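Side-chain contacts in aminotransferase (Neisseria meningitidis Z2491, PDB 3JTX), which probably catalyses the pyridoxal phosphate-dependent transfer of amino groups, as a class I/II aminotransferase whose cofactor is bound to a lysine as an internal aldimine: residues K46-A51 with S247-L252; P69-A74 with A288-E293; H18-G23 with D337-A342. All coordinates share one frame; numbering follows the deposited sequence.

Contact 1 (K46-A51 with S247-L252)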
ATOM      1  N   LYS A  46     -12.703  17.579  13.378  1.00 18.70           N
ATOM      2  CA  LYS A  46     -13.972  16.881  13.445  1.00 19.14           C
ATOM      3  C   LYS A  46     -14.662  16.723  12.088  1.00 18.82           C
ATOM      4  O   LYS A  46     -15.364  15.745  11.881  1.00 18.56           O
ATOM      5  CB  LYS A  46     -14.905  17.598  14.432  1.00 19.54           C
ATOM      6  CG  LYS A  46     -16.281  16.968  14.610  1.00 21.40           C
ATOM      7  CD  LYS A  46     -17.024  17.571  15.824  1.00 24.20           C
ATOM      8  CE  LYS A  46     -18.544  17.551  15.639  1.00 25.75           C
ATOM      9  NZ  LYS A  46     -19.063  16.175  15.477  1.00 26.72           N
ATOM     10  N   VAL A  47     -14.483  17.676  11.172  1.00 18.48           N
ATOM     11  CA  VAL A  47     -15.119  17.568   9.852  1.00 18.33           C
ATOM     12  C   VAL A  47     -14.716  16.255   9.137  1.00 17.53           C
ATOM     13  O   VAL A  47     -15.527  15.648   8.441  1.00 17.08           O
ATOM     14  CB  VAL A  47     -14.833  18.797   8.944  1.00 18.22           C
ATOM     15  CG1 VAL A  47     -13.359  18.885   8.536  1.00 18.80           C
ATOM     16  CG2 VAL A  47     -15.718  18.758   7.713  1.00 18.95           C
ATOM     17  N   ILE A  48     -13.475  15.819   9.345  1.00 17.34           N
ATOM     18  CA  ILE A  48     -12.960  14.594   8.741  1.00 17.04           C
ATOM     19  C   ILE A  48     -13.478  13.349   9.491  1.00 16.65           C
ATOM     20  O   ILE A  48     -13.963  12.390   8.868  1.00 15.66           O
ATOM     21  CB  ILE A  48     -11.405  14.601   8.687  1.00 17.20           C
ATOM     22  CG1 ILE A  48     -10.892  15.788   7.855  1.00 18.05           C
ATOM     23  CG2 ILE A  48     -10.854  13.279   8.103  1.00 17.74           C
ATOM     24  CD1 ILE A  48      -9.332  15.906   7.774  1.00 17.26           C
ATOM     25  N   THR A  49     -13.392  13.363  10.822  1.00 15.94           N
ATOM     26  CA  THR A  49     -13.772  12.186  11.602  1.00 15.87           C
ATOM     27  C   THR A  49     -15.278  11.947  11.518  1.00 15.41           C
ATOM     28  O   THR A  49     -15.716  10.807  11.435  1.00 14.36           O
ATOM     29  CB  THR A  49     -13.272  12.257  13.073  1.00 15.68           C
ATOM     30  OG1 THR A  49     -13.740  13.454  13.684  1.00 17.47           O
ATOM     31  CG2 THR A  49     -11.750  12.255  13.126  1.00 17.09           C
ATOM     32  N   ASP A  50     -16.059  13.027  11.470  1.00 15.65           N
ATOM     33  CA  ASP A  50     -17.498  12.935  11.232  1.00 15.58           C
ATOM     34  C   ASP A  50     -17.856  12.180   9.941  1.00 15.16           C
ATOM     35  O   ASP A  50     -18.735  11.318   9.961  1.00 14.91           O
ATOM     36  CB  ASP A  50     -18.126  14.336  11.136  1.00 15.96           C
ATOM     37  CG  ASP A  50     -18.407  14.973  12.491  1.00 17.19           C
ATOM     38  OD1 ASP A  50     -18.268  14.297  13.534  1.00 17.12           O
ATOM     39  OD2 ASP A  50     -18.794  16.168  12.498  1.00 18.86           O
ATOM     40  N   ALA A  51     -17.192  12.535   8.834  1.00 14.29           N
ATOM     41  CA  ALA A  51     -17.457  11.930   7.511  1.00 13.96           C
ATOM     42  C   ALA A  51     -17.062  10.451   7.470  1.00 14.28           C
ATOM     43  O   ALA A  51     -17.753   9.624   6.854  1.00 14.42           O
ATOM     44  CB  ALA A  51     -16.715  12.699   6.405  1.00 13.07           C
ATOM     45  N   SER A 247      -3.872  18.580   6.925  1.00 16.56           N
ATOM     46  CA  SER A 247      -5.102  18.322   7.683  1.00 16.62           C
ATOM     47  C   SER A 247      -4.884  17.519   8.961  1.00 16.51           C
ATOM     48  O   SER A 247      -5.844  17.067   9.584  1.00 17.22           O
ATOM     49  CB  SER A 247      -6.094  17.581   6.772  1.00 16.51           C
ATOM     50  OG  SER A 247      -6.460  18.404   5.677  1.00 18.86           O
ATOM     51  N   ASN A 248      -3.627  17.323   9.353  1.00 17.41           N
ATOM     52  CA  ASN A 248      -3.306  16.622  10.606  1.00 17.40           C
ATOM     53  C   ASN A 248      -3.906  15.221  10.683  1.00 17.33           C
ATOM     54  O   ASN A 248      -4.379  14.790  11.735  1.00 17.36           O
ATOM     55  CB  ASN A 248      -3.757  17.461  11.803  1.00 17.83           C
ATOM     56  CG  ASN A 248      -3.084  18.807  11.832  1.00 18.17           C
ATOM     57  OD1 ASN A 248      -1.865  18.884  11.769  1.00 20.75           O
ATOM     58  ND2 ASN A 248      -3.869  19.872  11.949  1.00 17.32           N
ATOM     59  N   VAL A 249      -3.869  14.514   9.552  1.00 16.96           N
ATOM     60  CA  VAL A 249      -4.316  13.133   9.501  1.00 16.74           C
ATOM     61  C   VAL A 249      -3.253  12.249   8.832  1.00 17.18           C
ATOM     62  O   VAL A 249      -3.535  11.522   7.874  1.00 17.28           O
ATOM     63  CB  VAL A 249      -5.708  13.006   8.827  1.00 17.08           C
ATOM     64  CG1 VAL A 249      -6.794  13.627   9.732  1.00 16.40           C
ATOM     65  CG2 VAL A 249      -5.724  13.647   7.454  1.00 15.54           C
ATOM     66  N   PRO A 250      -2.012  12.289   9.352  1.00 16.94           N
ATOM     67  CA  PRO A 250      -1.018  11.359   8.801  1.00 16.95           C
ATOM     68  C   PRO A 250      -1.457   9.902   8.936  1.00 16.61           C
ATOM     69  O   PRO A 250      -1.115   9.089   8.090  1.00 17.69           O
ATOM     70  CB  PRO A 250       0.233  11.621   9.656  1.00 17.08           C
ATOM     71  CG  PRO A 250      -0.294  12.188  10.960  1.00 17.72           C
ATOM     72  CD  PRO A 250      -1.498  13.016  10.536  1.00 17.47           C
ATOM     73  N   GLY A 251      -2.216   9.578   9.979  1.00 16.48           N
ATOM     74  CA  GLY A 251      -2.748   8.226  10.154  1.00 16.20           C
ATOM     75  C   GLY A 251      -3.846   7.810   9.173  1.00 16.14           C
ATOM     76  O   GLY A 251      -4.151   6.631   9.057  1.00 16.80           O
ATOM     77  N   LEU A 252      -4.435   8.758   8.454  1.00 15.64           N
ATOM     78  CA  LEU A 252      -5.483   8.425   7.494  1.00 15.53           C
ATOM     79  C   LEU A 252      -4.911   7.719   6.261  1.00 15.83           C
ATOM     80  O   LEU A 252      -5.598   6.923   5.627  1.00 14.94           O
ATOM     81  CB  LEU A 252      -6.275   9.676   7.110  1.00 16.13           C
ATOM     82  CG  LEU A 252      -7.520   9.467   6.247  1.00 14.45           C
ATOM     83  CD1 LEU A 252      -8.606   8.656   6.990  1.00 12.78           C
ATOM     84  CD2 LEU A 252      -8.051  10.819   5.782  1.00 13.91           C
TER

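Contact 2 (P69-A74 with A288-E293)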
ATOM      1  N   PRO A  69     -15.539   8.460  -8.363  1.00 15.76           N
ATOM      2  CA  PRO A  69     -15.546   9.694  -9.131  1.00 16.18           C
ATOM      3  C   PRO A  69     -15.586  10.947  -8.252  1.00 15.89           C
ATOM      4  O   PRO A  69     -14.898  11.926  -8.533  1.00 15.66           O
ATOM      5  CB  PRO A  69     -16.840   9.589  -9.946  1.00 16.37           C
ATOM      6  CG  PRO A  69     -17.090   8.138 -10.105  1.00 16.85           C
ATOM      7  CD  PRO A  69     -16.536   7.482  -8.865  1.00 16.38           C
ATOM      8  N   GLU A  70     -16.392  10.923  -7.191  1.00 15.90           N
ATOM      9  CA  GLU A  70     -16.540  12.100  -6.336  1.00 15.99           C
ATOM     10  C   GLU A  70     -15.274  12.430  -5.525  1.00 15.49           C
ATOM     11  O   GLU A  70     -15.046  13.587  -5.201  1.00 14.37           O
ATOM     12  CB  GLU A  70     -17.807  12.012  -5.443  1.00 16.21           C
ATOM     13  CG  GLU A  70     -17.917  10.786  -4.544  1.00 17.85           C
ATOM     14  CD  GLU A  70     -18.723   9.633  -5.160  1.00 19.74           C
ATOM     15  OE1 GLU A  70     -18.529   9.311  -6.358  1.00 16.23           O
ATOM     16  OE2 GLU A  70     -19.564   9.051  -4.435  1.00 20.10           O
ATOM     17  N   LEU A  71     -14.421  11.448  -5.229  1.00 15.42           N
ATOM     18  CA  LEU A  71     -13.122  11.781  -4.622  1.00 15.36           C
ATOM     19  C   LEU A  71     -12.187  12.441  -5.638  1.00 15.58           C
ATOM     20  O   LEU A  71     -11.540  13.439  -5.326  1.00 15.60           O
ATOM     21  CB  LEU A  71     -12.441  10.558  -3.992  1.00 15.83           C
ATOM     22  CG  LEU A  71     -10.997  10.750  -3.502  1.00 14.29           C
ATOM     23  CD1 LEU A  71     -10.933  11.892  -2.476  1.00 14.26           C
ATOM     24  CD2 LEU A  71     -10.452   9.433  -2.926  1.00 11.78           C
ATOM     25  N   ARG A  72     -12.089  11.890  -6.850  1.00 15.70           N
ATOM     26  CA  ARG A  72     -11.214  12.501  -7.853  1.00 15.84           C
ATOM     27  C   ARG A  72     -11.687  13.931  -8.181  1.00 15.71           C
ATOM     28  O   ARG A  72     -10.871  14.842  -8.400  1.00 15.67           O
ATOM     29  CB  ARG A  72     -11.083  11.617  -9.093  1.00 15.95           C
ATOM     30  CG  ARG A  72     -10.166  10.408  -8.839  1.00 17.67           C
ATOM     31  CD  ARG A  72     -10.020   9.481 -10.023  1.00 19.53           C
ATOM     32  NE  ARG A  72     -11.111   8.509 -10.037  1.00 23.36           N
ATOM     33  CZ  ARG A  72     -12.155   8.534 -10.858  1.00 21.87           C
ATOM     34  NH1 ARG A  72     -12.282   9.469 -11.774  1.00 22.56           N
ATOM     35  NH2 ARG A  72     -13.068   7.599 -10.763  1.00 22.92           N
ATOM     36  N   GLN A  73     -13.000  14.141  -8.167  1.00 16.12           N
ATOM     37  CA  GLN A  73     -13.570  15.457  -8.437  1.00 16.56           C
ATOM     38  C   GLN A  73     -13.313  16.442  -7.298  1.00 16.38           C
ATOM     39  O   GLN A  73     -13.075  17.639  -7.549  1.00 15.62           O
ATOM     40  CB  GLN A  73     -15.074  15.358  -8.775  1.00 16.71           C
ATOM     41  CG  GLN A  73     -15.667  16.654  -9.286  1.00 19.58           C
ATOM     42  CD  GLN A  73     -15.002  17.137 -10.568  1.00 23.38           C
ATOM     43  OE1 GLN A  73     -14.812  16.362 -11.501  1.00 25.42           O
ATOM     44  NE2 GLN A  73     -14.654  18.420 -10.618  1.00 22.45           N
ATOM     45  N   ALA A  74     -13.345  15.954  -6.054  1.00 16.18           N
ATOM     46  CA  ALA A  74     -12.986  16.790  -4.900  1.00 15.72           C
ATOM     47  C   ALA A  74     -11.529  17.264  -5.016  1.00 15.64           C
ATOM     48  O   ALA A  74     -11.208  18.418  -4.716  1.00 15.65           O
ATOM     49  CB  ALA A  74     -13.182  16.031  -3.600  1.00 15.30           C
ATOM     50  N   ALA A 288     -14.399  15.066   2.421  1.00 15.27           N
ATOM     51  CA  ALA A 288     -14.687  16.060   3.459  1.00 15.42           C
ATOM     52  C   ALA A 288     -13.480  16.955   3.738  1.00 15.33           C
ATOM     53  O   ALA A 288     -13.634  18.169   3.908  1.00 15.36           O
ATOM     54  CB  ALA A 288     -15.150  15.378   4.755  1.00 14.41           C
ATOM     55  N   ALA A 289     -12.295  16.351   3.787  1.00 15.17           N
ATOM     56  CA  ALA A 289     -11.048  17.076   4.028  1.00 15.81           C
ATOM     57  C   ALA A 289     -10.683  18.047   2.907  1.00 15.75           C
ATOM     58  O   ALA A 289     -10.425  19.213   3.165  1.00 17.12           O
ATOM     59  CB  ALA A 289      -9.882  16.080   4.264  1.00 14.94           C
ATOM     60  N   TRP A 290     -10.641  17.565   1.668  1.00 16.39           N
ATOM     61  CA  TRP A 290     -10.307  18.413   0.532  1.00 15.95           C
ATOM     62  C   TRP A 290     -11.342  19.515   0.305  1.00 16.33           C
ATOM     63  O   TRP A 290     -10.978  20.605  -0.134  1.00 16.06           O
ATOM     64  CB  TRP A 290     -10.090  17.598  -0.753  1.00 16.11           C
ATOM     65  CG  TRP A 290      -8.859  16.710  -0.746  1.00 15.88           C
ATOM     66  CD1 TRP A 290      -8.839  15.355  -0.761  1.00 15.30           C
ATOM     67  CD2 TRP A 290      -7.482  17.126  -0.703  1.00 15.14           C
ATOM     68  NE1 TRP A 290      -7.545  14.893  -0.738  1.00 16.89           N
ATOM     69  CE2 TRP A 290      -6.694  15.961  -0.702  1.00 15.85           C
ATOM     70  CE3 TRP A 290      -6.845  18.367  -0.661  1.00 16.30           C
ATOM     71  CZ2 TRP A 290      -5.304  15.993  -0.659  1.00 16.64           C
ATOM     72  CZ3 TRP A 290      -5.451  18.397  -0.629  1.00 17.90           C
ATOM     73  CH2 TRP A 290      -4.700  17.214  -0.635  1.00 17.22           C
ATOM     74  N   ASP A 291     -12.613  19.236   0.604  1.00 16.20           N
ATOM     75  CA  ASP A 291     -13.700  20.207   0.444  1.00 17.00           C
ATOM     76  C   ASP A 291     -13.674  21.342   1.472  1.00 17.31           C
ATOM     77  O   ASP A 291     -14.214  22.408   1.211  1.00 17.69           O
ATOM     78  CB  ASP A 291     -15.088  19.516   0.542  1.00 16.91           C
ATOM     79  CG  ASP A 291     -15.502  18.807  -0.737  1.00 16.91           C
ATOM     80  OD1 ASP A 291     -14.845  18.952  -1.793  1.00 17.11           O
ATOM     81  OD2 ASP A 291     -16.511  18.084  -0.697  1.00 18.83           O
ATOM     82  N   ASP A 292     -13.102  21.109   2.646  1.00 17.29           N
ATOM     83  CA  ASP A 292     -13.111  22.105   3.718  1.00 17.48           C
ATOM     84  C   ASP A 292     -11.791  22.858   3.817  1.00 17.49           C
ATOM     85  O   ASP A 292     -10.719  22.248   3.810  1.00 17.69           O
ATOM     86  CB  ASP A 292     -13.369  21.445   5.057  1.00 17.21           C
ATOM     87  CG  ASP A 292     -13.479  22.451   6.178  1.00 18.09           C
ATOM     88  OD1 ASP A 292     -14.391  23.282   6.102  1.00 21.52           O
ATOM     89  OD2 ASP A 292     -12.647  22.438   7.111  1.00 15.73           O
ATOM     90  N   GLU A 293     -11.869  24.180   3.936  1.00 17.54           N
ATOM     91  CA  GLU A 293     -10.679  24.987   4.165  1.00 17.72           C
ATOM     92  C   GLU A 293     -10.584  25.568   5.577  1.00 17.74           C
ATOM     93  O   GLU A 293      -9.497  25.990   5.975  1.00 16.17           O
ATOM     94  CB  GLU A 293     -10.557  26.103   3.133  1.00 18.35           C
ATOM     95  CG  GLU A 293     -10.337  25.624   1.715  1.00 18.89           C
ATOM     96  CD  GLU A 293      -9.077  24.775   1.521  1.00 19.29           C
ATOM     97  OE1 GLU A 293      -8.033  25.036   2.156  1.00 20.31           O
ATOM     98  OE2 GLU A 293      -9.134  23.840   0.699  1.00 20.35           O
TER
HETATM   99  O   HOH W   1     -12.731  20.154  -3.100  1.00 16.82           O

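Contact 3 (H18-G23 with D337-A342)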
ATOM      1  N   HIS A  18      19.830   9.523  18.475  1.00 33.85           N
ATOM      2  CA  HIS A  18      20.052   8.756  19.697  1.00 33.17           C
ATOM      3  C   HIS A  18      21.478   8.214  19.803  1.00 31.65           C
ATOM      4  O   HIS A  18      22.148   8.478  20.792  1.00 30.99           O
ATOM      5  CB  HIS A  18      19.034   7.613  19.840  1.00 33.72           C
ATOM      6  CG  HIS A  18      19.125   6.902  21.153  1.00 34.79           C
ATOM      7  ND1 HIS A  18      18.715   7.476  22.338  1.00 35.99           N
ATOM      8  CD2 HIS A  18      19.613   5.681  21.475  1.00 36.36           C
ATOM      9  CE1 HIS A  18      18.939   6.636  23.332  1.00 37.13           C
ATOM     10  NE2 HIS A  18      19.484   5.540  22.836  1.00 37.03           N
ATOM     11  N   GLU A  19      21.946   7.489  18.786  1.00 30.72           N
ATOM     12  CA  GLU A  19      23.335   6.977  18.776  1.00 30.35           C
ATOM     13  C   GLU A  19      24.323   8.125  18.980  1.00 28.52           C
ATOM     14  O   GLU A  19      25.275   8.000  19.753  1.00 28.73           O
ATOM     15  CB  GLU A  19      23.688   6.259  17.459  1.00 30.91           C
ATOM     16  CG  GLU A  19      23.290   4.775  17.350  1.00 34.02           C
ATOM     17  CD  GLU A  19      23.511   4.193  15.921  1.00 37.27           C
ATOM     18  OE1 GLU A  19      24.367   4.715  15.159  1.00 38.55           O
ATOM     19  OE2 GLU A  19      22.829   3.209  15.557  1.00 39.49           O
ATOM     20  N   ALA A  20      24.079   9.240  18.296  1.00 26.55           N
ATOM     21  CA  ALA A  20      24.967  10.407  18.347  1.00 25.83           C
ATOM     22  C   ALA A  20      25.022  11.098  19.722  1.00 25.33           C
ATOM     23  O   ALA A  20      25.989  11.800  20.020  1.00 24.21           O
ATOM     24  CB  ALA A  20      24.570  11.408  17.277  1.00 25.46           C
HETATM   25  N   MSE A  21      23.991  10.905  20.546  1.00 25.27           N
HETATM   26  CA  MSE A  21      23.986  11.433  21.915  1.00 25.81           C
HETATM   27  C   MSE A  21      24.678  10.490  22.890  1.00 27.08           C
HETATM   28  O   MSE A  21      24.805  10.833  24.073  1.00 27.83           O
HETATM   29  CB  MSE A  21      22.551  11.647  22.431  1.00 25.36           C
HETATM   30  CG  MSE A  21      21.704  12.646  21.665  1.00 23.71           C
HETATM   31 SE   MSE A  21      22.537  14.380  21.480  0.75 18.23          SE
HETATM   32  CE  MSE A  21      22.967  14.295  19.568  1.00 18.65           C
ATOM     33  N   GLN A  22      25.141   9.330  22.391  1.00 27.94           N
ATOM     34  CA  GLN A  22      25.507   8.163  23.225  1.00 28.26           C
ATOM     35  C   GLN A  22      26.160   8.563  24.516  1.00 28.11           C
ATOM     36  O   GLN A  22      27.230   9.157  24.513  1.00 28.29           O
ATOM     37  CB  GLN A  22      26.438   7.193  22.469  1.00 28.76           C
ATOM     38  N   GLY A  23      25.500   8.241  25.620  1.00 28.22           N
ATOM     39  CA  GLY A  23      26.040   8.515  26.946  1.00 28.49           C
ATOM     40  C   GLY A  23      26.071   9.988  27.334  1.00 28.25           C
ATOM     41  O   GLY A  23      26.862  10.390  28.202  1.00 28.89           O
ATOM     42  N   ASP A 337      29.449  23.404  13.234  1.00 15.27           N
ATOM     43  CA  ASP A 337      29.432  22.044  13.773  1.00 14.90           C
ATOM     44  C   ASP A 337      28.024  21.692  14.278  1.00 14.95           C
ATOM     45  O   ASP A 337      27.692  21.901  15.445  1.00 14.51           O
ATOM     46  CB  ASP A 337      30.485  21.880  14.871  1.00 14.93           C
ATOM     47  CG  ASP A 337      30.676  20.436  15.302  1.00 15.36           C
ATOM     48  OD1 ASP A 337      29.827  19.577  14.979  1.00 15.84           O
ATOM     49  OD2 ASP A 337      31.678  20.158  15.979  1.00 16.23           O
ATOM     50  N   ASP A 338      27.212  21.144  13.385  1.00 14.29           N
ATOM     51  CA  ASP A 338      25.828  20.818  13.693  1.00 14.83           C
ATOM     52  C   ASP A 338      25.694  19.661  14.694  1.00 15.18           C
ATOM     53  O   ASP A 338      24.713  19.601  15.444  1.00 14.22           O
ATOM     54  CB  ASP A 338      25.025  20.544  12.417  1.00 15.03           C
ATOM     55  CG  ASP A 338      25.706  19.551  11.489  1.00 16.11           C
ATOM     56  OD1 ASP A 338      26.801  19.883  10.960  1.00 18.05           O
ATOM     57  OD2 ASP A 338      25.167  18.432  11.305  1.00 17.08           O
ATOM     58  N   LEU A 339      26.681  18.764  14.718  1.00 14.70           N
ATOM     59  CA  LEU A 339      26.699  17.664  15.676  1.00 15.20           C
ATOM     60  C   LEU A 339      26.917  18.203  17.097  1.00 14.82           C
ATOM     61  O   LEU A 339      26.177  17.853  18.016  1.00 14.59           O
ATOM     62  CB  LEU A 339      27.821  16.683  15.326  1.00 15.64           C
ATOM     63  CG  LEU A 339      27.849  15.371  16.095  1.00 17.79           C
ATOM     64  CD1 LEU A 339      26.466  14.668  16.000  1.00 17.66           C
ATOM     65  CD2 LEU A 339      28.977  14.492  15.535  1.00 18.51           C
ATOM     66  N   ALA A 340      27.916  19.068  17.255  1.00 14.45           N
ATOM     67  CA  ALA A 340      28.229  19.667  18.553  1.00 14.39           C
ATOM     68  C   ALA A 340      27.074  20.561  19.023  1.00 14.56           C
ATOM     69  O   ALA A 340      26.793  20.608  20.209  1.00 14.40           O
ATOM     70  CB  ALA A 340      29.538  20.453  18.497  1.00 14.43           C
ATOM     71  N   PHE A 341      26.401  21.230  18.082  1.00 14.22           N
ATOM     72  CA  PHE A 341      25.209  22.046  18.379  1.00 13.78           C
ATOM     73  C   PHE A 341      24.070  21.205  18.994  1.00 13.46           C
ATOM     74  O   PHE A 341      23.544  21.527  20.055  1.00 12.66           O
ATOM     75  CB  PHE A 341      24.736  22.731  17.096  1.00 13.72           C
ATOM     76  CG  PHE A 341      23.816  23.893  17.322  1.00 12.93           C
ATOM     77  CD1 PHE A 341      24.328  25.145  17.632  1.00 13.60           C
ATOM     78  CD2 PHE A 341      22.450  23.749  17.177  1.00 12.46           C
ATOM     79  CE1 PHE A 341      23.472  26.231  17.843  1.00 14.04           C
ATOM     80  CE2 PHE A 341      21.589  24.827  17.367  1.00 14.01           C
ATOM     81  CZ  PHE A 341      22.100  26.067  17.702  1.00 12.53           C
ATOM     82  N   ALA A 342      23.712  20.117  18.325  1.00 13.19           N
ATOM     83  CA  ALA A 342      22.659  19.241  18.813  1.00 13.29           C
ATOM     84  C   ALA A 342      23.041  18.622  20.166  1.00 13.30           C
ATOM     85  O   ALA A 342      22.198  18.504  21.061  1.00 13.94           O
ATOM     86  CB  ALA A 342      22.338  18.154  17.785  1.00 12.53           C
TER

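Contact 1 (K46-A51 with S247-L252)
The backbones of I48 and S247 come closest with their CA atoms 8.8 Å apart, setting the first turn of helix 46-54 against a loop of the fold type I aminotransferase domain. That loop, between strands 237-242 and 255-259, contains K245, the lysine that carries the cofactor, and S247 lies two residues beyond it. One residue, I48, makes every contact from the helix side. With CG1 anti to the carbonyl carbon (chi1 -60°) and the chain extended beyond it, I48 sends CD1 straight out to the loop. There CD1 lies 3.8 Å from CB of S247 and 3.9 Å from CG1 of V249, the isoleucine and valine meeting tip to tip. The other branch of I48, CG2, keeps a wider distance, 4.4 Å from CD2 of L252. No hydrogen bond crosses the contact; S247 offers its methylene to I48 while its OG is bound to H295. Helix 280-291 extends the apolar surroundings through A285 and A289, which touch I48, and L59 of the second subunit packs on V249 and L252. Elsewhere on the helix, K46 NZ forms a salt bridge with D50, 2.8 Å from OD1 on the syn side of the carboxylate.

Contact 2 (P69-A74 with A288-E293)
Helix-to-helix packing in the large domain of the type I aminotransferase fold brings the start of helix 69-82 against the end of helix 280-291. A74 and W290 are the nearest pair, with CA atoms 6.3 Å apart, a separation that the small alanine allows. Their CB atoms stand 4.5 Å from each other, and the backbone O of A74 is 4.2 Å from CB of W290. The indole itself runs on past A74: CG lies anti to the carbonyl carbon (chi1 -68°), and the ring is met obliquely by L71, whose CD1 is 4.4 Å from the CD1 atom of W290. Beyond the two segments, the same indole meets F256 edge-to-face and W78 with the ring planes at about 55°. L71 also touches Q283, S286 and I287 of the partner helix, and E70 reaches that helix too, through a salt bridge to R284. The character changes at D291, which is exposed. Its OD1 touches CB of A74 at 3.8 Å, and a water hydrogen-bonds to both segments, although its two protons are contested by further acceptors. This water lies 2.8 Å from A74 O and 2.8 Å from D291 OD1.

Contact 3 (H18-G23 with D337-A342)
M21 and A342 make the buried half of this contact, which ties the end of N-terminal helix 13-20 to the beginning of helix 338-349. In class I/II aminotransferases the N-terminal segment commonly joins the C-terminal part of the chain in a small domain, and the pairing here is consistent with that plan. M21 is a selenomethionine. Its chain folds at chi2 and turns again at chi3 (108°), which brings the terminal methyl round to the helix: CE is 4.3 Å from CB of A342, and SE is 4.2 Å from the backbone O of A342. R343 and W346, from the following part of the same helix, also touch M21, and V353 and P355 pack on A342, so that neighbours from several parts of the chain surround this half.

The other half is more open to solvent, A20 and L339 both being partly exposed, although its single contact is no longer than those of M21. L339 has CG anti to its backbone N (chi1 -171°), a conformation that carries CD1 across to CB of A20 at 4.0 Å. F358 also touches A20, and A20 O accepts a hydrogen bond from R343 NE, just beyond the segment on helix 338-349. No hydrogen bond links the two segments directly. L339 also meets a crystal neighbour. At the start of helix 338-349, D337 is the N-cap, its OD1 accepting from A340 N at 3.0 Å in a nearly straight bond (170°) that arrives from above the carboxylate plane.

Contacts 1 and 2 are neighbours, their centres 13 Å apart, and helix 280-291 connects them: I48 CD1 packs on A289 CB at 3.6 Å, and A51 CB on A288 CB at 3.5 Å. Their segments alternate along the chain, in the order 46-51, 69-74, 247-252, 288-293. Contact 3 stands apart, its centre about 36 Å from that of contact 1 and 44 Å from that of contact 2, across the chain's centre from the latter. Its segments flank the others in sequence, joining a near-N-terminal helix to a late one. Contacts 1 and 2 thus belong to the large domain beside the cofactor-bearing loop, whereas contact 3 is consistent with the small domain.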